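Local coordinates for avirulence protein AVRPPH3 (Pseudomonas syringae pv. phaseolicola, PDB 1UKF), which is a secreted cysteine protease that acts inside infected plant cells, where it interacts with PBS1 and elicits the hypersensitive response in resistant hosts, at residues H97-G101 and S102-G106; L163-G166 and L167-Y171; S137-S141 and Q142-F146; V109-D112 and V113-G117. All blocks are in the same frame, centred on the assembly; numbering follows the deposited sequence.

Interaction 1: H97-G101 and S102-G106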
loop_
_atom_site.group_PDB
_atom_site.type_symbol
_atom_site.label_atom_id
_atom_site.label_comp_id
_atom_site.label_asym_id
_atom_site.label_seq_id
_atom_site.Cartn_x
_atom_site.Cartn_y
_atom_site.Cartn_z
ATOM N N HIS A 97 -0.416 -0.234 15.729
ATOM C CA HIS A 97 0.671 0.595 16.238
ATOM C C HIS A 97 1.986 -0.165 16.326
ATOM O O HIS A 97 2.004 -1.381 16.498
ATOM C CB HIS A 97 0.305 1.168 17.611
ATOM C CG HIS A 97 -0.921 2.026 17.598
ATOM N ND1 HIS A 97 -2.197 1.505 17.639
ATOM C CD2 HIS A 97 -1.068 3.369 17.507
ATOM C CE1 HIS A 97 -3.075 2.489 17.577
ATOM N NE2 HIS A 97 -2.416 3.631 17.496
ATOM N N ALA A 98 3.087 0.571 16.213
ATOM C CA ALA A 98 4.422 -0.017 16.256
ATOM C C ALA A 98 4.869 -0.438 17.652
ATOM O O ALA A 98 6.045 -0.736 17.861
ATOM C CB ALA A 98 5.431 0.959 15.663
ATOM N N SER A 99 3.937 -0.463 18.598
ATOM C CA SER A 99 4.250 -0.857 19.971
ATOM C C SER A 99 4.939 -2.217 19.993
ATOM O O SER A 99 4.297 -3.253 19.815
ATOM C CB SER A 99 2.968 -0.920 20.806
ATOM O OG SER A 99 2.067 -1.883 20.288
ATOM N N GLY A 100 6.249 -2.208 20.215
ATOM C CA GLY A 100 7.004 -3.448 20.248
ATOM C C GLY A 100 7.945 -3.562 19.062
ATOM O O GLY A 100 8.117 -2.606 18.306
ATOM N N GLY A 101 8.553 -4.733 18.895
ATOM C CA GLY A 101 9.472 -4.935 17.789
ATOM C C GLY A 101 8.794 -4.903 16.431
ATOM O O GLY A 101 7.565 -4.913 16.339
ATOM N N SER A 102 9.595 -4.864 15.372
ATOM C CA SER A 102 9.065 -4.832 14.016
ATOM C C SER A 102 8.498 -6.194 13.623
ATOM O O SER A 102 7.687 -6.301 12.702
ATOM C CB SER A 102 10.159 -4.403 13.031
ATOM O OG SER A 102 11.271 -5.278 13.073
ATOM N N ALA A 103 8.925 -7.237 14.327
ATOM C CA ALA A 103 8.434 -8.580 14.048
ATOM C C ALA A 103 6.976 -8.664 14.478
ATOM O O ALA A 103 6.151 -9.258 13.786
ATOM C CB ALA A 103 9.263 -9.615 14.798
ATOM N N GLN A 104 6.662 -8.060 15.622
ATOM C CA GLN A 104 5.297 -8.063 16.136
ATOM C C GLN A 104 4.378 -7.302 15.189
ATOM O O GLN A 104 3.290 -7.773 14.853
ATOM C CB GLN A 104 5.242 -7.421 17.525
ATOM C CG GLN A 104 3.856 -7.442 18.153
ATOM C CD GLN A 104 3.805 -6.741 19.497
ATOM O OE1 GLN A 104 4.542 -7.085 20.420
ATOM N NE2 GLN A 104 2.926 -5.751 19.614
ATOM N N LEU A 105 4.816 -6.121 14.763
ATOM C CA LEU A 105 4.031 -5.305 13.846
ATOM C C LEU A 105 3.810 -6.075 12.549
ATOM O O LEU A 105 2.687 -6.168 12.053
ATOM C CB LEU A 105 4.753 -3.985 13.557
ATOM C CG LEU A 105 4.129 -3.057 12.510
ATOM C CD1 LEU A 105 2.689 -2.753 12.878
ATOM C CD2 LEU A 105 4.943 -1.775 12.421
ATOM N N GLY A 106 4.892 -6.631 12.012
ATOM C CA GLY A 106 4.800 -7.397 10.783
ATOM C C GLY A 106 3.865 -8.582 10.920
ATOM O O GLY A 106 3.120 -8.901 9.996
#
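The carbonyl of G101, the N-cap residue of helix 102-113, faces into the first turn, where two backbone N-H groups approach it. L105 N lies 3.4 Å from G101 O with a nearly straight N-H...O angle of 166°, while Q104 N meets the same oxygen at a poorer 123°. Without a side chain, G101 offers the first turn its carbonyl alone, and both bonds to it are weak, whereas one residue further on G106 N bonds S102 O at 2.9 Å. Just before the cap, G100 turns the chain in a backbone conformation where a CB would be jammed against the carbonyl O of S99.

A second polar approach comes from Q104, whose extended chain carries its amide back over the loop. The NE2 atom stops 2.9 Å from S99 O, but the angle is too poor for a hydrogen bond, so the two are merely close.

The apolar contact is a light one, between L105 CD2 and A98 CB at 4.3 Å. The other methyl of the leucine, CD1, is packed against a backbone carbonyl, 3.9 Å from H97 O, so that the leucine packs against the backbone of H97 and A98.

This turn joins the edge strand 88-97 to helix 102-113 at the surface of the papain-like fold. A98 still pairs through its backbone with A179 of strand 178-187. On the side of helix 160-173, S102 OG hydrogen-bonds D169 OD1, and A103 and L105 pack on K165 and I168.

Interaction 2: L163-G166 and L167-Y171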
loop_
_atom_site.group_PDB
_atom_site.type_symbol
_atom_site.label_atom_id
_atom_site.label_comp_id
_atom_site.label_asym_id
_atom_site.label_seq_id
_atom_site.Cartn_x
_atom_site.Cartn_y
_atom_site.Cartn_z
ATOM N N LEU A 163 8.362 -10.491 5.312
ATOM C CA LEU A 163 8.381 -9.483 4.261
ATOM C C LEU A 163 7.941 -8.136 4.826
ATOM O O LEU A 163 8.601 -7.121 4.612
ATOM C CB LEU A 163 7.466 -9.909 3.107
ATOM C CG LEU A 163 7.116 -8.882 2.022
ATOM C CD1 LEU A 163 8.355 -8.114 1.583
ATOM C CD2 LEU A 163 6.482 -9.609 0.843
ATOM N N ILE A 164 6.837 -8.126 5.564
ATOM C CA ILE A 164 6.351 -6.881 6.139
ATOM C C ILE A 164 7.347 -6.310 7.150
ATOM O O ILE A 164 7.586 -5.102 7.169
ATOM C CB ILE A 164 4.972 -7.080 6.793
ATOM C CG1 ILE A 164 3.982 -7.563 5.729
ATOM C CG2 ILE A 164 4.490 -5.772 7.417
ATOM C CD1 ILE A 164 2.614 -7.911 6.264
ATOM N N LYS A 165 7.933 -7.164 7.986
ATOM C CA LYS A 165 8.915 -6.685 8.954
ATOM C C LYS A 165 10.069 -6.036 8.193
ATOM O O LYS A 165 10.577 -4.988 8.589
ATOM C CB LYS A 165 9.445 -7.838 9.811
ATOM C CG LYS A 165 10.491 -7.408 10.836
ATOM C CD LYS A 165 11.000 -8.592 11.647
ATOM C CE LYS A 165 11.911 -8.141 12.783
ATOM N NZ LYS A 165 13.120 -7.418 12.293
ATOM N N GLY A 166 10.479 -6.669 7.098
ATOM C CA GLY A 166 11.565 -6.134 6.297
ATOM C C GLY A 166 11.263 -4.742 5.770
ATOM O O GLY A 166 12.139 -3.877 5.741
ATOM N N LEU A 167 10.021 -4.520 5.352
ATOM C CA LEU A 167 9.622 -3.221 4.831
ATOM C C LEU A 167 9.671 -2.176 5.943
ATOM O O LEU A 167 10.160 -1.066 5.742
ATOM C CB LEU A 167 8.211 -3.299 4.245
ATOM C CG LEU A 167 7.811 -2.102 3.383
ATOM C CD1 LEU A 167 8.733 -2.020 2.173
ATOM C CD2 LEU A 167 6.366 -2.244 2.930
ATOM N N ILE A 168 9.162 -2.532 7.117
ATOM C CA ILE A 168 9.175 -1.615 8.247
ATOM C C ILE A 168 10.614 -1.263 8.622
ATOM O O ILE A 168 10.937 -0.095 8.837
ATOM C CB ILE A 168 8.477 -2.228 9.481
ATOM C CG1 ILE A 168 7.002 -2.485 9.168
ATOM C CG2 ILE A 168 8.611 -1.290 10.681
ATOM C CD1 ILE A 168 6.215 -1.237 8.818
ATOM N N ASP A 169 11.477 -2.272 8.695
ATOM C CA ASP A 169 12.873 -2.035 9.048
ATOM C C ASP A 169 13.556 -1.162 8.005
ATOM O O ASP A 169 14.423 -0.351 8.334
ATOM C CB ASP A 169 13.635 -3.354 9.188
ATOM C CG ASP A 169 13.152 -4.187 10.358
ATOM O OD1 ASP A 169 12.654 -3.606 11.344
ATOM O OD2 ASP A 169 13.287 -5.425 10.292
ATOM N N HIS A 170 13.165 -1.335 6.747
ATOM C CA HIS A 170 13.733 -0.550 5.658
ATOM C C HIS A 170 13.512 0.936 5.920
ATOM O O HIS A 170 14.448 1.737 5.859
ATOM C CB HIS A 170 13.074 -0.929 4.330
ATOM C CG HIS A 170 13.379 0.021 3.213
ATOM N ND1 HIS A 170 14.590 0.035 2.556
ATOM C CD2 HIS A 170 12.641 1.015 2.664
ATOM C CE1 HIS A 170 14.584 0.997 1.650
ATOM N NE2 HIS A 170 13.415 1.606 1.696
ATOM N N TYR A 171 12.272 1.308 6.210
ATOM C CA TYR A 171 11.969 2.704 6.462
ATOM C C TYR A 171 12.583 3.213 7.756
ATOM O O TYR A 171 13.093 4.331 7.801
ATOM C CB TYR A 171 10.457 2.935 6.440
ATOM C CG TYR A 171 9.918 2.951 5.028
ATOM C CD1 TYR A 171 9.246 1.852 4.492
ATOM C CD2 TYR A 171 10.147 4.048 4.198
ATOM C CE1 TYR A 171 8.822 1.847 3.159
ATOM C CE2 TYR A 171 9.730 4.052 2.872
ATOM C CZ TYR A 171 9.072 2.951 2.359
ATOM O OH TYR A 171 8.684 2.959 1.036
#
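From L163-G166 to L167-Y171 the chain is a continuous alpha helix, part of helix 160-173 of the papain-like fold, and four successive i to i+4 backbone bonds of 2.9 to 3.1 Å join the carbonyls of L163, I164, K165 and G166 to L167 N, I168 N, D169 N and H170 N. At the partly exposed flank beside the start of helix 102-113, K165 and D169, also four residues apart, form a salt bridge. The lysine chain stays extended until its last torsion (chi4 -61°), which brings the ammonium to the carboxylate. NZ thus meets D169 OD2 at 2.8 Å, on the syn lone pair. K165 NZ also makes a weak hydrogen bond to S102 OG, so the serine borders both charged groups.

I164 and I168 pack on helix 102-113. I168 CG1 lies 4.5 Å from I164 CG2 and comes closer, 3.3 Å, to I164 O. L167 instead packs on the sheet, on L145 and on the active-site residue D147, its side chain about 4 Å from that of the aspartate. One turn later H170 CD2 lies 3.8 Å above the plane of the Y171 ring, over its centre; from that ring Y171 OH hydrogen-bonds OD2 of D147.

Interaction 3: S137-S141 and Q142-F146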
loop_
_atom_site.group_PDB
_atom_site.type_symbol
_atom_site.label_atom_id
_atom_site.label_comp_id
_atom_site.label_asym_id
_atom_site.label_seq_id
_atom_site.Cartn_x
_atom_site.Cartn_y
_atom_site.Cartn_z
ATOM N N SER A 137 -2.058 -7.785 -2.238
ATOM C CA SER A 137 -3.116 -8.676 -2.676
ATOM C C SER A 137 -2.653 -10.098 -2.437
ATOM O O SER A 137 -1.523 -10.458 -2.773
ATOM C CB SER A 137 -3.400 -8.464 -4.161
ATOM O OG SER A 137 -4.379 -9.378 -4.629
ATOM N N CYS A 138 -3.527 -10.901 -1.847
ATOM C CA CYS A 138 -3.196 -12.283 -1.563
ATOM C C CYS A 138 -4.023 -13.173 -2.476
ATOM O O CYS A 138 -5.251 -13.215 -2.375
ATOM C CB CYS A 138 -3.486 -12.594 -0.094
ATOM S SG CYS A 138 -2.749 -14.123 0.508
ATOM N N GLU A 139 -3.330 -13.847 -3.391
ATOM C CA GLU A 139 -3.942 -14.753 -4.358
ATOM C C GLU A 139 -3.590 -16.186 -3.967
ATOM O O GLU A 139 -2.516 -16.678 -4.307
ATOM C CB GLU A 139 -3.407 -14.462 -5.766
ATOM C CG GLU A 139 -3.891 -13.156 -6.381
ATOM C CD GLU A 139 -3.203 -12.839 -7.702
ATOM O OE1 GLU A 139 -3.053 -13.755 -8.539
ATOM O OE2 GLU A 139 -2.824 -11.668 -7.911
ATOM N N GLY A 140 -4.490 -16.854 -3.254
ATOM C CA GLY A 140 -4.217 -18.215 -2.829
ATOM C C GLY A 140 -3.042 -18.238 -1.869
ATOM O O GLY A 140 -3.075 -17.578 -0.834
ATOM N N SER A 141 -1.997 -18.985 -2.213
ATOM C CA SER A 141 -0.813 -19.069 -1.362
ATOM C C SER A 141 0.175 -17.935 -1.638
ATOM O O SER A 141 1.112 -17.719 -0.873
ATOM C CB SER A 141 -0.108 -20.411 -1.571
ATOM O OG SER A 141 1.084 -20.482 -0.806
ATOM N N GLN A 142 -0.055 -17.207 -2.726
ATOM C CA GLN A 142 0.823 -16.114 -3.139
ATOM C C GLN A 142 0.451 -14.729 -2.598
ATOM O O GLN A 142 -0.608 -14.189 -2.918
ATOM C CB GLN A 142 0.869 -16.069 -4.670
ATOM C CG GLN A 142 1.667 -14.916 -5.264
ATOM C CD GLN A 142 1.607 -14.903 -6.779
ATOM O OE1 GLN A 142 0.531 -15.018 -7.370
ATOM N NE2 GLN A 142 2.761 -14.756 -7.418
ATOM N N PHE A 143 1.335 -14.159 -1.784
ATOM C CA PHE A 143 1.119 -12.829 -1.223
ATOM C C PHE A 143 1.951 -11.823 -2.018
ATOM O O PHE A 143 3.172 -11.955 -2.109
ATOM C CB PHE A 143 1.530 -12.785 0.250
ATOM C CG PHE A 143 1.392 -11.423 0.874
ATOM C CD1 PHE A 143 0.139 -10.840 1.032
ATOM C CD2 PHE A 143 2.519 -10.711 1.276
ATOM C CE1 PHE A 143 0.009 -9.564 1.581
ATOM C CE2 PHE A 143 2.398 -9.435 1.826
ATOM C CZ PHE A 143 1.140 -8.861 1.979
ATOM N N LYS A 144 1.282 -10.830 -2.597
ATOM C CA LYS A 144 1.945 -9.797 -3.393
ATOM C C LYS A 144 1.866 -8.455 -2.677
ATOM O O LYS A 144 0.816 -8.092 -2.153
ATOM C CB LYS A 144 1.263 -9.641 -4.756
ATOM C CG LYS A 144 1.222 -10.873 -5.641
ATOM C CD LYS A 144 0.473 -10.544 -6.930
ATOM C CE LYS A 144 0.431 -11.721 -7.890
ATOM N NZ LYS A 144 -0.339 -11.379 -9.118
ATOM N N LEU A 145 2.971 -7.716 -2.668
ATOM C CA LEU A 145 2.995 -6.406 -2.035
ATOM C C LEU A 145 3.712 -5.420 -2.944
ATOM O O LEU A 145 4.785 -5.711 -3.476
ATOM C CB LEU A 145 3.685 -6.475 -0.669
ATOM C CG LEU A 145 3.710 -5.162 0.123
ATOM C CD1 LEU A 145 3.702 -5.464 1.611
ATOM C CD2 LEU A 145 4.929 -4.334 -0.265
ATOM N N PHE A 146 3.105 -4.254 -3.130
ATOM C CA PHE A 146 3.677 -3.211 -3.972
ATOM C C PHE A 146 3.898 -1.933 -3.180
ATOM O O PHE A 146 2.975 -1.414 -2.543
ATOM C CB PHE A 146 2.749 -2.923 -5.163
ATOM C CG PHE A 146 3.072 -1.641 -5.899
ATOM C CD1 PHE A 146 4.271 -1.494 -6.592
ATOM C CD2 PHE A 146 2.172 -0.582 -5.895
ATOM C CE1 PHE A 146 4.563 -0.310 -7.270
ATOM C CE2 PHE A 146 2.456 0.604 -6.570
ATOM C CZ PHE A 146 3.654 0.737 -7.258
HETATM O O HOH W 1 -1.513 -17.368 -6.990
#
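E139 and Q142, the pair that closes the turn, send their side chains the same way, side by side, with the carboxylate and amide planes turned 72° apart. The amide does not bond the carboxylate. Instead a water donates to Q142 OE1 at 3.1 Å and to E139 O at 2.9 Å, tying the glutamine end back to the main chain, while NE2 is held by Q154 OE1 of the adjacent strand.

K144 rises from the same face, two residues along, and runs across the glutamate. Its CG stands anti to the carbonyl carbon (chi1 -59°) and the chain is straight from there on, which brings NZ 2.8 Å from E139 OE2. This salt bridge meets the oxygen from above the carboxylate plane, 37° out of it. NZ also hydrogen-bonds S29 O and lies close to the guanidinium of R37, so the glutamate probably helps to balance local positive charge.

On the other face C138 CB approaches the edge of the F143 ring, near its plane, 4.2 Å from CD1. The phenylalanine goes on to pack against A160 and L163 of helix 160-173.

Between these two faces the backbone is paired at S137 with K144, where K144 N donates to S137 O at 2.8 Å, and at E139 with Q142, where E139 N donates to Q142 O at 2.8 Å. With G140 and S141 as its corner residues, the type II' turn makes this a tight two-residue beta hairpin, strands 130-139 and 142-147 of the central antiparallel sheet, which also carry the active-site residues H132 and D147.

Interaction 4: V109-D112 and V113-G117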
loop_
_atom_site.group_PDB
_atom_site.type_symbol
_atom_site.label_atom_id
_atom_site.label_comp_id
_atom_site.label_asym_id
_atom_site.label_seq_id
_atom_site.Cartn_x
_atom_site.Cartn_y
_atom_site.Cartn_z
ATOM N N VAL A 109 0.074 -7.299 11.126
ATOM C CA VAL A 109 -0.372 -6.853 9.814
ATOM C C VAL A 109 -0.506 -8.037 8.858
ATOM O O VAL A 109 -1.467 -8.122 8.098
ATOM C CB VAL A 109 0.601 -5.804 9.223
ATOM C CG1 VAL A 109 0.182 -5.443 7.803
ATOM C CG2 VAL A 109 0.604 -4.555 10.098
ATOM N N ALA A 110 0.453 -8.958 8.906
ATOM C CA ALA A 110 0.416 -10.133 8.042
ATOM C C ALA A 110 -0.837 -10.963 8.303
ATOM O O ALA A 110 -1.458 -11.478 7.372
ATOM C CB ALA A 110 1.661 -10.985 8.263
ATOM N N HIS A 111 -1.205 -11.099 9.571
ATOM C CA HIS A 111 -2.393 -11.865 9.925
ATOM C C HIS A 111 -3.628 -11.235 9.294
ATOM O O HIS A 111 -4.581 -11.931 8.933
ATOM C CB HIS A 111 -2.565 -11.916 11.445
ATOM C CG HIS A 111 -3.817 -12.607 11.885
ATOM N ND1 HIS A 111 -4.055 -13.944 11.647
ATOM C CD2 HIS A 111 -4.908 -12.141 12.538
ATOM C CE1 HIS A 111 -5.238 -14.272 12.137
ATOM N NE2 HIS A 111 -5.776 -13.196 12.683
ATOM N N ASP A 112 -3.606 -9.913 9.153
ATOM C CA ASP A 112 -4.737 -9.203 8.571
ATOM C C ASP A 112 -4.747 -9.203 7.045
ATOM O O ASP A 112 -5.805 -9.344 6.431
ATOM C CB ASP A 112 -4.765 -7.740 9.038
ATOM C CG ASP A 112 -4.887 -7.598 10.542
ATOM O OD1 ASP A 112 -5.625 -8.389 11.163
ATOM O OD2 ASP A 112 -4.257 -6.672 11.099
ATOM N N VAL A 113 -3.573 -9.061 6.436
ATOM C CA VAL A 113 -3.490 -8.961 4.983
ATOM C C VAL A 113 -3.100 -10.201 4.198
ATOM O O VAL A 113 -3.432 -10.312 3.016
ATOM C CB VAL A 113 -2.539 -7.800 4.577
ATOM C CG1 VAL A 113 -2.939 -6.529 5.315
ATOM C CG2 VAL A 113 -1.089 -8.160 4.879
ATOM N N ALA A 114 -2.397 -11.128 4.839
ATOM C CA ALA A 114 -1.974 -12.345 4.162
ATOM C C ALA A 114 -2.993 -13.471 4.311
ATOM O O ALA A 114 -2.686 -14.536 4.849
ATOM C CB ALA A 114 -0.616 -12.791 4.689
ATOM N N GLN A 115 -4.212 -13.221 3.845
ATOM C CA GLN A 115 -5.283 -14.214 3.877
ATOM C C GLN A 115 -5.772 -14.288 2.435
ATOM O O GLN A 115 -5.986 -13.261 1.789
ATOM C CB GLN A 115 -6.422 -13.771 4.803
ATOM C CG GLN A 115 -5.990 -13.465 6.235
ATOM C CD GLN A 115 -5.585 -14.697 7.030
ATOM O OE1 GLN A 115 -5.045 -14.583 8.133
ATOM N NE2 GLN A 115 -5.854 -15.877 6.486
ATOM N N SER A 116 -5.939 -15.502 1.927
ATOM C CA SER A 116 -6.363 -15.688 0.550
ATOM C C SER A 116 -7.566 -14.841 0.147
ATOM O O SER A 116 -8.567 -14.776 0.864
ATOM C CB SER A 116 -6.660 -17.167 0.294
ATOM O OG SER A 116 -6.884 -17.395 -1.083
ATOM N N GLY A 117 -7.444 -14.183 -1.004
ATOM C CA GLY A 117 -8.517 -13.358 -1.523
ATOM C C GLY A 117 -8.560 -11.918 -1.050
ATOM O O GLY A 117 -9.259 -11.098 -1.642
#
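The imidazole of H111 and the amide of Q115 stand with their planes at 90° to each other, the amide lying oblique to the ring, at the C-terminal end of an alpha helix. The aliphatic part of the glutamine packs on the helix end, with Q115 CG 3.4 Å from H111 O. A bend at chi2 (-70°) folds the chain back over the last helical turn. The carboxylate of D112, a third flat group, is directed elsewhere: its OD2 makes a salt bridge with K94.

Two backbone bonds close the helix, V113 N to V109 O at 2.8 Å and A114 N to A110 O at 2.7 Å. A114 then leaves helical geometry as the centre of an inverse gamma turn, with Q115 N weakly bonded to V113 O at 3.1 Å, and the chain heads for strand 119-126.

On the sheet-facing side of the helix the valines pack four residues apart, V109 CG1 at 4.1 Å from V113 CG1. V113 also faces H120 and L122 of the sheet, whereas A110 and A114 are turned to P161, I164 and A160 of helix 160-173. Packing against the last carbonyls is close: V113 CG2, which the first torsion sets between the residue's own N and carbonyl carbon, lies 3.2 Å from V109 O, and A114 CB approaches A110 O at 3.1 Å.

How the interactions relate
Along the chain the four contacts follow in series, none nested in or crossing another, and each is local: interactions 1 and 4 at the two ends of one helix, interaction 3 round a hairpin turn, interaction 2 along a helix. Interaction 1 starts helix 102-113 after strand 88-97, and interaction 4 ends it before strand 119-126. Interaction 3 joins strands 130-139 and 142-147. Helix 160-173, which holds interaction 2, ties the others together: it meets the start of helix 102-113, its end, where I164 CD1 packs on V113 CG2, and strand 142-147. Interactions 3 and 4 also join directly, as C138 O probably accepts a hydrogen bond from G117 N and F143 packs on V113.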